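Local coordinates for VgrG protein (Vibrio cholerae, PDB 4E1F) that cross-links monomeric actin as a type VI secretion toxin domain, probably by an ATP-dependent reaction, and binds ADP with manganese, at residues Met59-Met64 and Glu90-Pro95. The protein carries 1 engineered substitution. Numbering follows the deposited sequence.
Sequences MLTKDM and ELVSYP. With ADP (adenosine-5'-diphosphate), chain B; SO4 (sulfate ion), chain D.
M59 and V92 form a hydrogen-bonded antiparallel pair: M59 N reaches V92 O at 2.7 Å, and V92 N returns to M59 O. T61 and E90 make a second such pair, with L60 opposite L91 between them; the strand axes of 59-63 and 90-93 lie 138° apart, so the pairing is markedly twisted.

A further polar bond reinforces the second pair. T61 OG1 stands between its backbone N and carbonyl carbon (chi1 72°) and donates to E90 O at 2.7 Å, while T61 N approaches the same oxygen from the opposite face of its plane. One water donates both to T61 OG1 and, at 2.7 Å, to E90 OE1, tying hydroxyl to carboxylate.

The carboxylates of D63 and E90 stack with planes only 3° apart, D63 OD2 being 3.8 Å from E90 OE1. E30 adds another acidic group beside D63, whereas a manganese ion about 4 Å from the E90 side chain would be expected to offset the repulsion.

Apolar contacts flank the ladder. The extended M59 chain crosses Y94 at about a right angle, its CG 3.6 Å from Y94 CZ and its SD 5.0 Å from the ring centroid, an oblique Met-aromatic contact; Y94 OH bonds to P14 O. On the other face, L60 and L91 run side by side against helix 101-124.

V92 CG1 lies 3.5 Å from ADP C3', S93 O accepts a bond from ADP O2', and P95 packs on the adenine: the end of strand 90-93 and the residues after it line one side of the nucleotide pocket, with strand 59-63 paired alongside in a twisted antiparallel ladder.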
# COMPACT_ATOMS: atom_id res chain seq x y z
N MET A 59 -6.58 10.39 -5.33
CA MET A 59 -6.57 10.03 -6.74
C MET A 59 -7.77 9.16 -7.06
O MET A 59 -8.22 8.38 -6.22
CB MET A 59 -5.30 9.22 -7.07
CG MET A 59 -3.99 9.98 -6.87
SD MET A 59 -2.68 8.77 -6.89
CE MET A 59 -1.29 9.78 -6.81
N LEU A 60 -8.22 9.26 -8.30
CA LEU A 60 -9.28 8.43 -8.87
C LEU A 60 -8.57 7.39 -9.71
O LEU A 60 -7.89 7.73 -10.69
CB LEU A 60 -10.20 9.30 -9.75
CG LEU A 60 -11.36 9.98 -9.00
CD1 LEU A 60 -10.90 11.27 -8.32
CD2 LEU A 60 -12.44 10.36 -9.97
N THR A 61 -8.66 6.13 -9.28
CA THR A 61 -7.96 5.03 -9.92
C THR A 61 -8.84 3.85 -10.26
O THR A 61 -9.89 3.64 -9.64
CB THR A 61 -6.81 4.50 -9.02
OG1 THR A 61 -7.37 3.78 -7.91
CG2 THR A 61 -5.84 5.60 -8.54
N LYS A 62 -8.35 3.03 -11.19
CA LYS A 62 -8.99 1.76 -11.55
C LYS A 62 -8.28 0.74 -10.68
O LYS A 62 -7.07 0.91 -10.40
CB LYS A 62 -8.85 1.43 -13.07
CG LYS A 62 -7.41 1.48 -13.63
CD LYS A 62 -7.32 0.67 -14.93
CE LYS A 62 -6.00 0.91 -15.60
NZ LYS A 62 -5.80 0.04 -16.79
N ASP A 63 -9.03 -0.22 -10.15
CA ASP A 63 -8.45 -1.21 -9.24
C ASP A 63 -8.59 -2.63 -9.80
O ASP A 63 -7.69 -3.10 -10.49
CB ASP A 63 -9.06 -1.07 -7.82
CG ASP A 63 -8.45 -1.98 -6.75
OD1 ASP A 63 -7.35 -2.52 -7.00
OD2 ASP A 63 -9.07 -2.15 -5.69
N MET A 64 -9.71 -3.32 -9.50
CA MET A 64 -9.92 -4.70 -9.89
C MET A 64 -10.58 -4.84 -11.25
O MET A 64 -11.70 -4.33 -11.44
CB MET A 64 -10.75 -5.42 -8.80
CG MET A 64 -10.05 -6.64 -8.20
SD MET A 64 -8.59 -6.21 -7.22
CE MET A 64 -9.30 -6.26 -5.50
N GLU A 90 -11.07 2.80 -7.13
CA GLU A 90 -10.51 2.95 -5.80
C GLU A 90 -10.05 4.41 -5.59
O GLU A 90 -9.34 4.98 -6.42
CB GLU A 90 -9.38 1.95 -5.58
CG GLU A 90 -8.91 1.89 -4.13
CD GLU A 90 -7.74 0.95 -3.92
OE1 GLU A 90 -6.88 0.87 -4.81
OE2 GLU A 90 -7.65 0.36 -2.82
N LEU A 91 -10.45 4.99 -4.45
CA LEU A 91 -10.03 6.34 -4.09
C LEU A 91 -8.77 6.22 -3.20
O LEU A 91 -8.80 5.51 -2.20
CB LEU A 91 -11.16 7.13 -3.44
CG LEU A 91 -12.49 7.23 -4.20
CD1 LEU A 91 -13.44 8.11 -3.47
CD2 LEU A 91 -12.30 7.65 -5.66
N VAL A 92 -7.64 6.79 -3.66
CA VAL A 92 -6.31 6.68 -3.04
C VAL A 92 -5.83 8.06 -2.57
O VAL A 92 -5.51 8.93 -3.37
CB VAL A 92 -5.28 6.01 -3.99
CG1 VAL A 92 -3.97 5.75 -3.26
CG2 VAL A 92 -5.83 4.70 -4.56
N SER A 93 -5.82 8.27 -1.26
CA SER A 93 -5.47 9.58 -0.74
C SER A 93 -4.01 9.89 -0.92
O SER A 93 -3.18 8.97 -1.01
CB SER A 93 -5.87 9.70 0.73
OG SER A 93 -4.89 9.05 1.53
N TYR A 94 -3.70 11.19 -0.98
CA TYR A 94 -2.34 11.67 -0.96
C TYR A 94 -2.01 11.61 0.52
O TYR A 94 -2.89 11.96 1.34
CB TYR A 94 -2.28 13.10 -1.49
CG TYR A 94 -2.35 13.11 -3.00
CD1 TYR A 94 -3.58 13.15 -3.66
CD2 TYR A 94 -1.20 12.99 -3.78
CE1 TYR A 94 -3.66 13.10 -5.05
CE2 TYR A 94 -1.27 12.95 -5.17
CZ TYR A 94 -2.51 13.03 -5.80
OH TYR A 94 -2.58 13.00 -7.17
N PRO A 95 -0.81 11.11 0.92
CA PRO A 95 -0.52 10.99 2.36
C PRO A 95 -0.52 12.35 3.07
O PRO A 95 -0.28 13.38 2.42
CB PRO A 95 0.87 10.36 2.37
CG PRO A 95 1.48 10.71 1.04
CD PRO A 95 0.33 10.64 0.10
PB ADP B . -0.89 0.17 -6.49
O1B ADP B . -0.90 1.37 -7.44
O2B ADP B . 0.28 -0.72 -6.90
O3B ADP B . -2.21 -0.63 -6.78
PA ADP B . -1.04 2.07 -4.28
O1A ADP B . -0.22 3.04 -5.06
O2A ADP B . -2.52 2.40 -4.50
O3A ADP B . -0.76 0.64 -4.96
O5' ADP B . -0.71 2.28 -2.68
C5' ADP B . -0.50 3.62 -2.12
C4' ADP B . -0.86 3.98 -0.68
O4' ADP B . 0.33 4.37 0.05
C3' ADP B . -1.85 5.14 -0.48
O3' ADP B . -2.70 5.01 0.65
C2' ADP B . -0.92 6.32 -0.22
O2' ADP B . -1.46 7.47 0.44
C1' ADP B . 0.11 5.64 0.65
N9 ADP B . 1.38 6.38 0.84
C8 ADP B . 2.21 6.82 -0.14
N7 ADP B . 3.21 7.54 0.30
C5 ADP B . 3.04 7.55 1.67
C6 ADP B . 3.78 8.12 2.74
N6 ADP B . 4.94 8.77 2.55
N1 ADP B . 3.32 7.96 4.00
C2 ADP B . 2.19 7.25 4.18
N3 ADP B . 1.43 6.64 3.26
C4 ADP B . 1.90 6.83 2.03
S SO4 D . -3.85 -3.23 -16.13
O1 SO4 D . -3.88 -3.01 -17.58
O2 SO4 D . -2.52 -3.70 -15.70
O3 SO4 D . -4.20 -2.01 -15.44
O4 SO4 D . -4.83 -4.23 -15.78
O HOH W 1 -5.94 1.76 -7.13